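PDB 1NI3: Obg-like ATPase 1 from Schizosaccharomyces pombe, which hydrolyses ATP, and GTP less efficiently, and negatively regulates the G2/M transition of the cell cycle. Local coordinates for residues Lys248-Ile253 with Asp260-Met265; Ile119-Arg124 with Arg142-Ile147; Tyr310-Glu315 with Gly334-Asp339; Thr327-Ala332 with Lys342-Gly347. One frame throughout, in Å; residues are numbered along the deposited sequence.

In the fold
The four contacts form two pairs on opposite sides of the chain's centre. Contacts 1 and 2 belong to the nucleotide-binding G domain, their centres about 10 Å apart, and share a hydrophobic core in which Ile249 CD1 lies 3.3 Å from Val123 CG1. Both lie near the predicted ATP site: the Val123 side chain is about 7 Å from that of Val31, and the Leu262 side chain about 8 Å from that of Met233. Contacts 3 and 4, with centres about 11 Å apart, lie in the TGS domain and both use helix 329-336, where a probable hydrogen bond joins Tyr310 OH to Ala332 O. About 39 Å separates the centres of contacts 1 and 3.

Contact 1: Lys248-Ile253 with Asp260-Met265; sequences KIKKWI and DTLIPM
Leu262 presses its CD1 methyl between Lys250 and Ile253 of helix 246-254, packing strand 262-265 against the helix that precedes it. Strand 227-232, this helix and strand 262-265 form a beta-alpha-beta crossover of the P-loop G domain, the two strands running parallel as neighbours. The helix returns almost antiparallel to the second strand, at 165° between the short segments, with their axes 10.5 Å apart at closest approach.

The apolar interactions carry the contact. Ile253 CD1 meets the CD1 methyl of Leu262 at 3.3 Å, with CG and CB of the leucine a little farther. CG1 of Ile253 stands anti to the carbonyl carbon (chi1 -76°), which directs this branch at the strand. Ile249, one turn earlier, adds a looser touch from its CG2 to Leu262 CD1. The aliphatic root of Lys250 crosses the leucine at about a right angle, Lys250 CB lying 4.0 Å from Leu262 CD1, while the rest of the lysine runs on at an exposed position.

Polar groups play their part elsewhere. Asp260, at the start of the second segment, offers only its backbone O to Ile253 CG2, and its carboxylate is held by a hydrogen bond from Ser257 and a salt bridge to Lys205. Backbone hydrogen bonds of Ile263 and Met265 tie this weakly bonded strand to 227-232 and Met233, with Val231 lying against Leu262. The helical backbone also joins the packing, for Lys250 CA sits 3.6 Å from Leu262 CD1.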
loop_
_atom_site.group_PDB
_atom_site.type_symbol
_atom_site.label_atom_id
_atom_site.label_comp_id
_atom_site.label_asym_id
_atom_site.label_seq_id
_atom_site.Cartn_x
_atom_site.Cartn_y
_atom_site.Cartn_z
ATOM N N LYS A 248 10.885 22.302 -2.055
ATOM C CA LYS A 248 11.156 22.264 -0.630
ATOM C C LYS A 248 10.764 20.906 -0.059
ATOM O O LYS A 248 11.597 20.198 0.502
ATOM C CB LYS A 248 10.381 23.385 0.064
ATOM C CG LYS A 248 10.343 24.685 -0.760
ATOM C CD LYS A 248 10.032 25.923 0.093
ATOM C CE LYS A 248 11.176 26.243 1.057
ATOM N NZ LYS A 248 10.883 27.397 1.955
ATOM N N ILE A 249 9.493 20.550 -0.225
ATOM C CA ILE A 249 8.955 19.273 0.253
ATOM C C ILE A 249 9.846 18.098 -0.150
ATOM O O ILE A 249 10.140 17.208 0.655
ATOM C CB ILE A 249 7.538 19.013 -0.313
ATOM C CG1 ILE A 249 6.541 20.009 0.283
ATOM C CG2 ILE A 249 7.108 17.581 -0.024
ATOM C CD1 ILE A 249 5.160 19.877 -0.280
ATOM N N LYS A 250 10.264 18.102 -1.410
ATOM C CA LYS A 250 11.116 17.046 -1.936
ATOM C C LYS A 250 12.344 16.828 -1.058
ATOM O O LYS A 250 12.538 15.748 -0.498
ATOM C CB LYS A 250 11.539 17.382 -3.374
ATOM C CG LYS A 250 12.332 16.276 -4.053
ATOM C CD LYS A 250 12.468 16.502 -5.553
ATOM C CE LYS A 250 13.421 15.482 -6.173
ATOM N NZ LYS A 250 13.013 14.077 -5.872
ATOM N N LYS A 251 13.157 17.869 -0.921
ATOM C CA LYS A 251 14.375 17.782 -0.118
ATOM C C LYS A 251 14.121 17.299 1.299
ATOM O O LYS A 251 14.804 16.403 1.791
ATOM C CB LYS A 251 15.101 19.133 -0.076
ATOM C CG LYS A 251 16.577 18.976 0.260
ATOM C CD LYS A 251 17.409 20.192 -0.114
ATOM C CE LYS A 251 18.889 19.827 -0.131
ATOM N NZ LYS A 251 19.764 20.928 -0.627
ATOM N N TRP A 252 13.140 17.900 1.953
ATOM C CA TRP A 252 12.799 17.509 3.306
ATOM C C TRP A 252 12.709 16.006 3.383
ATOM O O TRP A 252 13.254 15.384 4.298
ATOM C CB TRP A 252 11.448 18.066 3.711
ATOM C CG TRP A 252 11.144 17.816 5.141
ATOM C CD1 TRP A 252 11.379 18.666 6.173
ATOM C CD2 TRP A 252 10.563 16.634 5.720
ATOM N NE1 TRP A 252 10.981 18.100 7.364
ATOM C CE2 TRP A 252 10.476 16.851 7.114
ATOM C CE3 TRP A 252 10.107 15.414 5.199
ATOM C CZ2 TRP A 252 9.953 15.901 7.992
ATOM C CZ3 TRP A 252 9.586 14.466 6.078
ATOM C CH2 TRP A 252 9.514 14.719 7.457
ATOM N N ILE A 253 11.995 15.425 2.426
ATOM C CA ILE A 253 11.818 13.979 2.399
ATOM C C ILE A 253 13.150 13.249 2.413
ATOM O O ILE A 253 13.337 12.298 3.173
ATOM C CB ILE A 253 11.033 13.530 1.155
ATOM C CG1 ILE A 253 9.538 13.838 1.340
ATOM C CG2 ILE A 253 11.253 12.043 0.916
ATOM C CD1 ILE A 253 8.661 13.388 0.195
ATOM N N ASP A 260 11.155 7.014 0.401
ATOM C CA ASP A 260 9.711 7.081 0.230
ATOM C C ASP A 260 9.285 7.795 -1.052
ATOM O O ASP A 260 9.805 8.850 -1.407
ATOM C CB ASP A 260 9.096 7.748 1.449
ATOM C CG ASP A 260 9.415 6.999 2.716
ATOM O OD1 ASP A 260 8.994 5.825 2.833
ATOM O OD2 ASP A 260 10.103 7.564 3.586
ATOM N N THR A 261 8.334 7.189 -1.746
ATOM C CA THR A 261 7.833 7.725 -2.992
ATOM C C THR A 261 7.131 9.047 -2.816
ATOM O O THR A 261 6.375 9.247 -1.865
ATOM C CB THR A 261 6.827 6.785 -3.631
ATOM O OG1 THR A 261 7.379 5.468 -3.690
ATOM C CG2 THR A 261 6.475 7.266 -5.031
ATOM N N LEU A 262 7.360 9.944 -3.763
ATOM C CA LEU A 262 6.747 11.259 -3.732
ATOM C C LEU A 262 5.984 11.475 -5.041
ATOM O O LEU A 262 6.580 11.637 -6.104
ATOM C CB LEU A 262 7.847 12.297 -3.541
ATOM C CG LEU A 262 7.463 13.707 -3.125
ATOM C CD1 LEU A 262 8.720 14.520 -2.867
ATOM C CD2 LEU A 262 6.637 14.341 -4.213
ATOM N N ILE A 263 4.658 11.479 -4.947
ATOM C CA ILE A 263 3.787 11.642 -6.110
ATOM C C ILE A 263 3.054 12.988 -6.169
ATOM O O ILE A 263 2.023 13.153 -5.519
ATOM C CB ILE A 263 2.709 10.524 -6.135
ATOM C CG1 ILE A 263 3.379 9.149 -6.218
ATOM C CG2 ILE A 263 1.760 10.746 -7.295
ATOM C CD1 ILE A 263 2.392 7.984 -6.358
ATOM N N PRO A 264 3.556 13.956 -6.961
ATOM C CA PRO A 264 2.881 15.254 -7.049
ATOM C C PRO A 264 1.570 15.032 -7.779
ATOM O O PRO A 264 1.547 14.440 -8.857
ATOM C CB PRO A 264 3.858 16.083 -7.853
ATOM C CG PRO A 264 4.415 15.079 -8.801
ATOM C CD PRO A 264 4.706 13.906 -7.882
HETATM N N MSE A 265 0.486 15.523 -7.197
HETATM C CA MSE A 265 -0.843 15.335 -7.768
HETATM C C MSE A 265 -1.725 16.562 -7.574
HETATM O O MSE A 265 -1.281 17.596 -7.096
HETATM C CB MSE A 265 -1.510 14.193 -7.046
HETATM C CG MSE A 265 -1.869 14.571 -5.628
HETATM SE SE MSE A 265 -3.190 13.324 -4.982
HETATM C CE MSE A 265 -4.558 13.771 -6.306
#

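Contact 2: Ile119-Arg124 with Arg142-Ile147; sequences IYQVVR and RDLSII
Gln121 reaches from strand 118-124 to helix 140-168 and sets its terminal amide against two aliphatic side chains, Leu144 and Ile147. CG lies anti to the backbone N (chi1 -177°) and the chain stays extended beyond it, which carries the amide across to the helix. There OE1 meets Ile147 CD1 at 3.6 Å and Leu144 CD2 at 3.8 Å, while NE2 lies 3.8 Å from Ile147 CG2. The isoleucine comes from the opposite direction and meets the amide with CD1 and CG2. Val122 turns its side chain from the helix and rests on Val31 of the predicted ATP site. At Val123 only the CG2 branch meets the helix, touching Leu144 CD2 at 4.0 Å, the two side chains crossing at about a right angle. Leu144 CD2 thus serves both Gln121 and Val123. The strand and helix are consecutive elements of the alpha/beta G domain, running nearly antiparallel at 153°, and Tyr229 and Ile249 pack into the same core. An alanine in place of Gln121 is likely to open a gap beneath Leu144 and Ile147, leaving both methyl ends with less to rest on. The contacts are methyl on methyl and methyl on amide, and the amide makes no hydrogen bond to the helix segment, so the two elements are joined by shape and burial, with little directional restraint.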
loop_
_atom_site.group_PDB
_atom_site.type_symbol
_atom_site.label_atom_id
_atom_site.label_comp_id
_atom_site.label_asym_id
_atom_site.label_seq_id
_atom_site.Cartn_x
_atom_site.Cartn_y
_atom_site.Cartn_z
ATOM N N ILE A 119 0.646 3.595 4.464
ATOM C CA ILE A 119 0.114 4.938 4.591
ATOM C C ILE A 119 0.246 5.827 3.361
ATOM O O ILE A 119 1.294 5.883 2.708
ATOM C CB ILE A 119 0.787 5.671 5.780
ATOM C CG1 ILE A 119 0.189 5.197 7.092
ATOM C CG2 ILE A 119 0.614 7.172 5.660
ATOM C CD1 ILE A 119 0.705 5.926 8.260
ATOM N N TYR A 120 -0.842 6.519 3.058
ATOM C CA TYR A 120 -0.885 7.453 1.952
ATOM C C TYR A 120 -0.915 8.821 2.618
ATOM O O TYR A 120 -1.973 9.275 3.039
ATOM C CB TYR A 120 -2.163 7.256 1.158
ATOM C CG TYR A 120 -2.036 6.236 0.055
ATOM C CD1 TYR A 120 -1.065 6.375 -0.917
ATOM C CD2 TYR A 120 -2.927 5.171 -0.057
ATOM C CE1 TYR A 120 -0.978 5.499 -1.977
ATOM C CE2 TYR A 120 -2.859 4.280 -1.118
ATOM C CZ TYR A 120 -1.878 4.454 -2.078
ATOM O OH TYR A 120 -1.789 3.613 -3.155
ATOM N N GLN A 121 0.234 9.480 2.717
ATOM C CA GLN A 121 0.319 10.785 3.375
ATOM C C GLN A 121 0.138 11.965 2.449
ATOM O O GLN A 121 1.033 12.307 1.682
ATOM C CB GLN A 121 1.660 10.913 4.103
ATOM C CG GLN A 121 1.838 12.199 4.899
ATOM C CD GLN A 121 2.749 11.993 6.092
ATOM O OE1 GLN A 121 3.454 12.905 6.529
ATOM N NE2 GLN A 121 2.728 10.784 6.636
ATOM N N VAL A 122 -1.021 12.602 2.554
ATOM C CA VAL A 122 -1.338 13.753 1.722
ATOM C C VAL A 122 -0.676 15.068 2.160
ATOM O O VAL A 122 -1.085 15.679 3.148
ATOM C CB VAL A 122 -2.838 13.996 1.684
ATOM C CG1 VAL A 122 -3.141 15.138 0.749
ATOM C CG2 VAL A 122 -3.546 12.727 1.262
ATOM N N VAL A 123 0.328 15.515 1.408
ATOM C CA VAL A 123 1.027 16.763 1.715
ATOM C C VAL A 123 0.366 17.930 0.975
ATOM O O VAL A 123 0.107 17.850 -0.228
ATOM C CB VAL A 123 2.524 16.687 1.306
ATOM C CG1 VAL A 123 3.235 17.980 1.670
ATOM C CG2 VAL A 123 3.194 15.508 1.997
ATOM N N ARG A 124 0.091 19.012 1.697
ATOM C CA ARG A 124 -0.544 20.181 1.091
ATOM C C ARG A 124 0.455 21.136 0.461
ATOM O O ARG A 124 1.437 21.531 1.090
ATOM C CB ARG A 124 -1.381 20.922 2.128
ATOM C CG ARG A 124 -1.978 22.213 1.616
ATOM C CD ARG A 124 -3.003 22.738 2.594
ATOM N NE ARG A 124 -3.708 23.896 2.065
ATOM C CZ ARG A 124 -4.814 24.396 2.602
ATOM N NH1 ARG A 124 -5.336 23.830 3.683
ATOM N NH2 ARG A 124 -5.401 25.457 2.062
ATOM N N ARG A 142 6.401 22.098 7.924
ATOM C CA ARG A 142 6.096 22.018 9.341
ATOM C C ARG A 142 5.259 20.779 9.621
ATOM O O ARG A 142 5.663 19.904 10.389
ATOM C CB ARG A 142 5.324 23.250 9.800
ATOM C CG ARG A 142 5.478 23.505 11.280
ATOM C CD ARG A 142 4.395 24.413 11.822
ATOM N NE ARG A 142 3.094 23.745 11.866
ATOM C CZ ARG A 142 2.102 23.973 11.007
ATOM N NH1 ARG A 142 2.255 24.859 10.025
ATOM N NH2 ARG A 142 0.947 23.328 11.137
ATOM N N ASP A 143 4.092 20.714 8.983
ATOM C CA ASP A 143 3.147 19.604 9.142
ATOM C C ASP A 143 3.781 18.248 8.852
ATOM O O ASP A 143 3.466 17.243 9.499
ATOM C CB ASP A 143 1.959 19.804 8.206
ATOM C CG ASP A 143 1.211 21.080 8.488
ATOM O OD1 ASP A 143 1.879 22.119 8.678
ATOM O OD2 ASP A 143 -0.039 21.053 8.516
ATOM N N LEU A 144 4.659 18.230 7.856
ATOM C CA LEU A 144 5.357 17.014 7.472
ATOM C C LEU A 144 6.145 16.457 8.652
ATOM O O LEU A 144 6.150 15.247 8.887
ATOM C CB LEU A 144 6.321 17.304 6.330
ATOM C CG LEU A 144 5.938 16.806 4.942
ATOM C CD1 LEU A 144 6.913 17.365 3.927
ATOM C CD2 LEU A 144 5.941 15.289 4.930
ATOM N N SER A 145 6.823 17.342 9.377
ATOM C CA SER A 145 7.620 16.935 10.520
ATOM C C SER A 145 6.739 16.548 11.709
ATOM O O SER A 145 7.047 15.613 12.447
ATOM C CB SER A 145 8.576 18.062 10.908
ATOM O OG SER A 145 9.552 17.601 11.859
ATOM N N ILE A 146 5.634 17.259 11.886
ATOM C CA ILE A 146 4.706 16.975 12.982
ATOM C C ILE A 146 4.306 15.502 13.008
ATOM O O ILE A 146 4.573 14.784 13.978
ATOM C CB ILE A 146 3.420 17.813 12.844
ATOM C CG1 ILE A 146 3.733 19.284 13.109
ATOM C CG2 ILE A 146 2.349 17.300 13.800
ATOM C CD1 ILE A 146 2.620 20.209 12.694
ATOM N N ILE A 147 3.649 15.067 11.935
ATOM C CA ILE A 147 3.191 13.688 11.805
ATOM C C ILE A 147 4.296 12.699 12.168
ATOM O O ILE A 147 4.094 11.817 13.003
ATOM C CB ILE A 147 2.651 13.430 10.367
ATOM C CG1 ILE A 147 1.488 14.394 10.090
ATOM C CG2 ILE A 147 2.137 12.003 10.230
ATOM C CD1 ILE A 147 0.878 14.269 8.717
#

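Contact 3: Tyr310-Glu315 with Gly334-Asp339; sequences YFTCGE and GVIHTD
Ile336 reaches toward Tyr310 and Thr312 of strand 307-312. From its CB the side chain divides. The CG2 branch stays on its own segment and lies 3.6 Å above the plane of the His337 ring, offset toward the rim. The other branch goes to the strand: CG1, anti to the carbonyl carbon (chi1 -60°), meets Tyr310 OH at 3.8 Å, and the CD1 methyl at the tip meets the same oxygen as well as Thr312 CG2, the latter at 3.6 Å. Threonine and isoleucine approach tip to tip, whereas the tyrosine passes the isoleucine at a slant. Val335 adds a more distant touch, its CB near Tyr310 OH.

The two hydroxyls in this group have polar partners of their own. Tyr310 OH is hydrogen-bonded to Ala332 O, one turn back along the helix, so the phenol spans from strand to helix while its oxygen also lies against Ile336. Thr312 OG1 is bonded to Trp321 NE1, which leaves CG2 to face the isoleucine. Trp321, on strand 317-324, also touches Val335 and Ile336 and meets the Tyr310 ring, widening the apolar layer. A hairpin of strands 307-312 and 317-324 followed by a helix packed across it is the opening of the ubiquitin-like beta-grasp fold, typical of TGS domains.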
loop_
_atom_site.group_PDB
_atom_site.type_symbol
_atom_site.label_atom_id
_atom_site.label_comp_id
_atom_site.label_asym_id
_atom_site.label_seq_id
_atom_site.Cartn_x
_atom_site.Cartn_y
_atom_site.Cartn_z
ATOM N N TYR A 310 -1.336 -13.357 -10.054
ATOM C CA TYR A 310 -1.298 -14.338 -11.115
ATOM C C TYR A 310 -2.752 -14.359 -11.586
ATOM O O TYR A 310 -3.629 -13.864 -10.875
ATOM C CB TYR A 310 -0.850 -15.707 -10.596
ATOM C CG TYR A 310 -1.841 -16.451 -9.737
ATOM C CD1 TYR A 310 -1.781 -16.394 -8.345
ATOM C CD2 TYR A 310 -2.820 -17.253 -10.320
ATOM C CE1 TYR A 310 -2.670 -17.129 -7.562
ATOM C CE2 TYR A 310 -3.708 -17.980 -9.547
ATOM C CZ TYR A 310 -3.625 -17.917 -8.173
ATOM O OH TYR A 310 -4.491 -18.664 -7.418
ATOM N N PHE A 311 -3.028 -14.892 -12.773
ATOM C CA PHE A 311 -4.407 -14.897 -13.260
ATOM C C PHE A 311 -4.962 -16.286 -13.460
ATOM O O PHE A 311 -4.251 -17.275 -13.356
ATOM C CB PHE A 311 -4.521 -14.172 -14.605
ATOM C CG PHE A 311 -3.739 -12.906 -14.685
ATOM C CD1 PHE A 311 -2.415 -12.920 -15.090
ATOM C CD2 PHE A 311 -4.323 -11.693 -14.338
ATOM C CE1 PHE A 311 -1.685 -11.745 -15.150
ATOM C CE2 PHE A 311 -3.599 -10.513 -14.394
ATOM C CZ PHE A 311 -2.274 -10.539 -14.801
ATOM N N THR A 312 -6.258 -16.343 -13.728
ATOM C CA THR A 312 -6.929 -17.595 -14.032
ATOM C C THR A 312 -7.834 -17.214 -15.190
ATOM O O THR A 312 -8.909 -16.648 -14.999
ATOM C CB THR A 312 -7.751 -18.168 -12.852
ATOM O OG1 THR A 312 -8.783 -17.257 -12.479
ATOM C CG2 THR A 312 -6.856 -18.443 -11.661
ATOM N N CYS A 313 -7.366 -17.494 -16.403
ATOM C CA CYS A 313 -8.110 -17.155 -17.614
ATOM C C CYS A 313 -9.000 -18.283 -18.126
ATOM O O CYS A 313 -8.743 -19.466 -17.904
ATOM C CB CYS A 313 -7.127 -16.749 -18.695
ATOM S SG CYS A 313 -5.912 -15.596 -18.073
ATOM N N GLY A 314 -10.051 -17.891 -18.830
ATOM C CA GLY A 314 -10.996 -18.843 -19.381
ATOM C C GLY A 314 -12.104 -18.117 -20.114
ATOM O O GLY A 314 -12.505 -17.028 -19.704
ATOM N N GLU A 315 -12.606 -18.716 -21.189
ATOM C CA GLU A 315 -13.671 -18.102 -21.967
ATOM C C GLU A 315 -14.766 -17.534 -21.081
ATOM O O GLU A 315 -15.407 -16.547 -21.430
ATOM C CB GLU A 315 -14.245 -19.117 -22.964
ATOM C CG GLU A 315 -13.197 -19.722 -23.902
ATOM C CD GLU A 315 -12.489 -18.686 -24.774
ATOM O OE1 GLU A 315 -13.183 -17.961 -25.524
ATOM O OE2 GLU A 315 -11.238 -18.602 -24.716
ATOM N N GLY A 334 -4.581 -21.868 -2.813
ATOM C CA GLY A 334 -5.460 -21.802 -1.665
ATOM C C GLY A 334 -6.317 -20.561 -1.741
ATOM O O GLY A 334 -7.473 -20.560 -1.319
ATOM N N VAL A 335 -5.740 -19.498 -2.292
ATOM C CA VAL A 335 -6.427 -18.216 -2.435
ATOM C C VAL A 335 -7.844 -18.354 -3.023
ATOM O O VAL A 335 -8.802 -17.780 -2.498
ATOM C CB VAL A 335 -5.591 -17.256 -3.309
ATOM C CG1 VAL A 335 -6.310 -15.933 -3.485
ATOM C CG2 VAL A 335 -4.230 -17.032 -2.660
ATOM N N ILE A 336 -7.978 -19.131 -4.095
ATOM C CA ILE A 336 -9.269 -19.340 -4.737
ATOM C C ILE A 336 -10.178 -20.246 -3.917
ATOM O O ILE A 336 -11.271 -19.847 -3.510
ATOM C CB ILE A 336 -9.083 -19.943 -6.137
ATOM C CG1 ILE A 336 -8.254 -18.988 -6.992
ATOM C CG2 ILE A 336 -10.436 -20.215 -6.780
ATOM C CD1 ILE A 336 -8.111 -19.411 -8.420
ATOM N N HIS A 337 -9.726 -21.472 -3.690
ATOM C CA HIS A 337 -10.480 -22.440 -2.904
ATOM C C HIS A 337 -9.500 -23.149 -1.977
ATOM O O HIS A 337 -8.463 -23.651 -2.421
ATOM C CB HIS A 337 -11.180 -23.468 -3.804
ATOM C CG HIS A 337 -12.305 -22.899 -4.624
ATOM N ND1 HIS A 337 -13.299 -22.110 -4.084
ATOM C CD2 HIS A 337 -12.609 -23.036 -5.939
ATOM C CE1 HIS A 337 -14.166 -21.785 -5.028
ATOM N NE2 HIS A 337 -13.772 -22.335 -6.162
ATOM N N THR A 338 -9.830 -23.176 -0.688
ATOM C CA THR A 338 -8.992 -23.805 0.330
ATOM C C THR A 338 -8.522 -25.194 -0.092
ATOM O O THR A 338 -7.351 -25.541 0.086
ATOM C CB THR A 338 -9.753 -23.930 1.655
ATOM O OG1 THR A 338 -10.458 -22.710 1.919
ATOM C CG2 THR A 338 -8.783 -24.208 2.795
ATOM N N ASP A 339 -9.442 -25.977 -0.652
ATOM C CA ASP A 339 -9.139 -27.331 -1.104
ATOM C C ASP A 339 -7.899 -27.364 -1.989
ATOM O O ASP A 339 -7.008 -28.189 -1.789
ATOM C CB ASP A 339 -10.317 -27.919 -1.885
ATOM C CG ASP A 339 -11.591 -27.975 -1.068
ATOM O OD1 ASP A 339 -11.568 -28.551 0.040
ATOM O OD2 ASP A 339 -12.621 -27.448 -1.539
#

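Contact 4: Thr327-Ala332 with Lys342-Gly347; sequences TKAPQA and KAFVVG
The Phe344 ring is sandwiched between Pro330 and the backbone of its own segment. Over the centre of one face sits Pro330 CA, 4.2 Å from the ring centroid and 10° off the normal, a CH-pi contact. Over the centre of the opposite face lies Val346 N, 3.8 Å above the plane. On the proline's side, Pro330 CG is displaced past the CD2–CE2 bond and lies 3.4 Å from Phe344 CD2. Ala329 CB approaches obliquely and meets Phe344 CZ at 4.0 Å. With CG anti to the backbone N (chi1 -169°), the ring is carried from the chain toward Ala329 and Pro330. In the TGS domain, whose fold resembles ubiquitin, this places the connection between helix 338-342 and strand 346-350 against helix 329-336. Exchanging Phe344 for an alanine would probably open a gap beside Pro330 and leave its CA without the aromatic face. Lys375 touches both Pro330 and Phe344, and Glu341 lies against the proline. Just beyond the ring's own backbone, Gly347 is hydrogen-bonded through its main chain to Lys373, which sets strand 346-350 beside strand 372-374.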
loop_
_atom_site.group_PDB
_atom_site.type_symbol
_atom_site.label_atom_id
_atom_site.label_comp_id
_atom_site.label_asym_id
_atom_site.label_seq_id
_atom_site.Cartn_x
_atom_site.Cartn_y
_atom_site.Cartn_z
ATOM N N THR A 327 5.005 -15.984 -2.477
ATOM C CA THR A 327 4.079 -17.070 -2.246
ATOM C C THR A 327 4.324 -18.257 -3.158
ATOM O O THR A 327 4.703 -18.112 -4.320
ATOM C CB THR A 327 2.646 -16.594 -2.415
ATOM O OG1 THR A 327 2.438 -15.445 -1.586
ATOM C CG2 THR A 327 1.676 -17.684 -2.000
ATOM N N LYS A 328 4.092 -19.443 -2.617
ATOM C CA LYS A 328 4.286 -20.659 -3.379
ATOM C C LYS A 328 2.971 -21.268 -3.856
ATOM O O LYS A 328 1.951 -21.228 -3.163
ATOM C CB LYS A 328 5.105 -21.666 -2.563
ATOM C CG LYS A 328 6.619 -21.416 -2.624
ATOM C CD LYS A 328 7.433 -22.410 -1.781
ATOM C CE LYS A 328 7.269 -22.154 -0.285
ATOM N NZ LYS A 328 8.021 -23.131 0.555
ATOM N N ALA A 329 3.027 -21.824 -5.063
ATOM C CA ALA A 329 1.894 -22.447 -5.737
ATOM C C ALA A 329 0.767 -22.970 -4.846
ATOM O O ALA A 329 -0.371 -22.528 -4.974
ATOM C CB ALA A 329 2.403 -23.553 -6.642
ATOM N N PRO A 330 1.061 -23.909 -3.930
ATOM C CA PRO A 330 -0.034 -24.405 -3.086
ATOM C C PRO A 330 -0.829 -23.273 -2.439
ATOM O O PRO A 330 -2.045 -23.170 -2.630
ATOM C CB PRO A 330 0.688 -25.274 -2.060
ATOM C CG PRO A 330 1.865 -25.795 -2.835
ATOM C CD PRO A 330 2.335 -24.556 -3.572
ATOM N N GLN A 331 -0.143 -22.417 -1.686
ATOM C CA GLN A 331 -0.798 -21.293 -1.023
ATOM C C GLN A 331 -1.552 -20.443 -2.036
ATOM O O GLN A 331 -2.714 -20.101 -1.827
ATOM C CB GLN A 331 0.234 -20.428 -0.294
ATOM C CG GLN A 331 0.984 -21.154 0.803
ATOM C CD GLN A 331 1.975 -22.166 0.251
ATOM O OE1 GLN A 331 2.159 -23.240 0.819
ATOM N NE2 GLN A 331 2.636 -21.815 -0.847
ATOM N N ALA A 332 -0.878 -20.102 -3.129
ATOM C CA ALA A 332 -1.482 -19.297 -4.190
ATOM C C ALA A 332 -2.828 -19.881 -4.592
ATOM O O ALA A 332 -3.814 -19.168 -4.730
ATOM C CB ALA A 332 -0.564 -19.256 -5.396
ATOM N N LYS A 342 -4.929 -27.893 0.073
ATOM C CA LYS A 342 -4.979 -29.173 0.777
ATOM C C LYS A 342 -4.708 -30.342 -0.163
ATOM O O LYS A 342 -3.712 -31.060 -0.019
ATOM C CB LYS A 342 -6.348 -29.365 1.442
ATOM C CG LYS A 342 -6.608 -28.407 2.604
ATOM C CD LYS A 342 -7.894 -28.736 3.364
ATOM C CE LYS A 342 -8.079 -27.803 4.559
ATOM N NZ LYS A 342 -9.226 -28.199 5.424
ATOM N N ALA A 343 -5.602 -30.523 -1.129
ATOM C CA ALA A 343 -5.491 -31.598 -2.110
ATOM C C ALA A 343 -4.474 -31.271 -3.202
ATOM O O ALA A 343 -4.588 -31.764 -4.324
ATOM C CB ALA A 343 -6.857 -31.861 -2.735
ATOM N N PHE A 344 -3.478 -30.456 -2.876
ATOM C CA PHE A 344 -2.492 -30.081 -3.873
ATOM C C PHE A 344 -1.361 -31.073 -4.035
ATOM O O PHE A 344 -0.921 -31.717 -3.078
ATOM C CB PHE A 344 -1.898 -28.711 -3.562
ATOM C CG PHE A 344 -1.071 -28.141 -4.681
ATOM C CD1 PHE A 344 -1.681 -27.510 -5.756
ATOM C CD2 PHE A 344 0.317 -28.227 -4.655
ATOM C CE1 PHE A 344 -0.920 -26.964 -6.793
ATOM C CE2 PHE A 344 1.092 -27.687 -5.686
ATOM C CZ PHE A 344 0.472 -27.053 -6.756
ATOM N N VAL A 345 -0.895 -31.172 -5.271
ATOM C CA VAL A 345 0.197 -32.056 -5.636
ATOM C C VAL A 345 0.996 -31.333 -6.707
ATOM O O VAL A 345 2.221 -31.200 -6.618
ATOM C CB VAL A 345 -0.332 -33.392 -6.189
ATOM C CG1 VAL A 345 0.701 -34.034 -7.100
ATOM C CG2 VAL A 345 -0.653 -34.325 -5.023
ATOM N N VAL A 346 0.279 -30.860 -7.719
ATOM C CA VAL A 346 0.872 -30.121 -8.820
ATOM C C VAL A 346 -0.135 -29.103 -9.342
ATOM O O VAL A 346 -1.323 -29.145 -9.008
ATOM C CB VAL A 346 1.285 -31.057 -9.976
ATOM C CG1 VAL A 346 2.637 -31.691 -9.673
ATOM C CG2 VAL A 346 0.230 -32.132 -10.171
ATOM N N GLY A 347 0.359 -28.175 -10.150
ATOM C CA GLY A 347 -0.484 -27.155 -10.732
ATOM C C GLY A 347 0.061 -26.852 -12.110
ATOM O O GLY A 347 1.230 -27.127 -12.395
#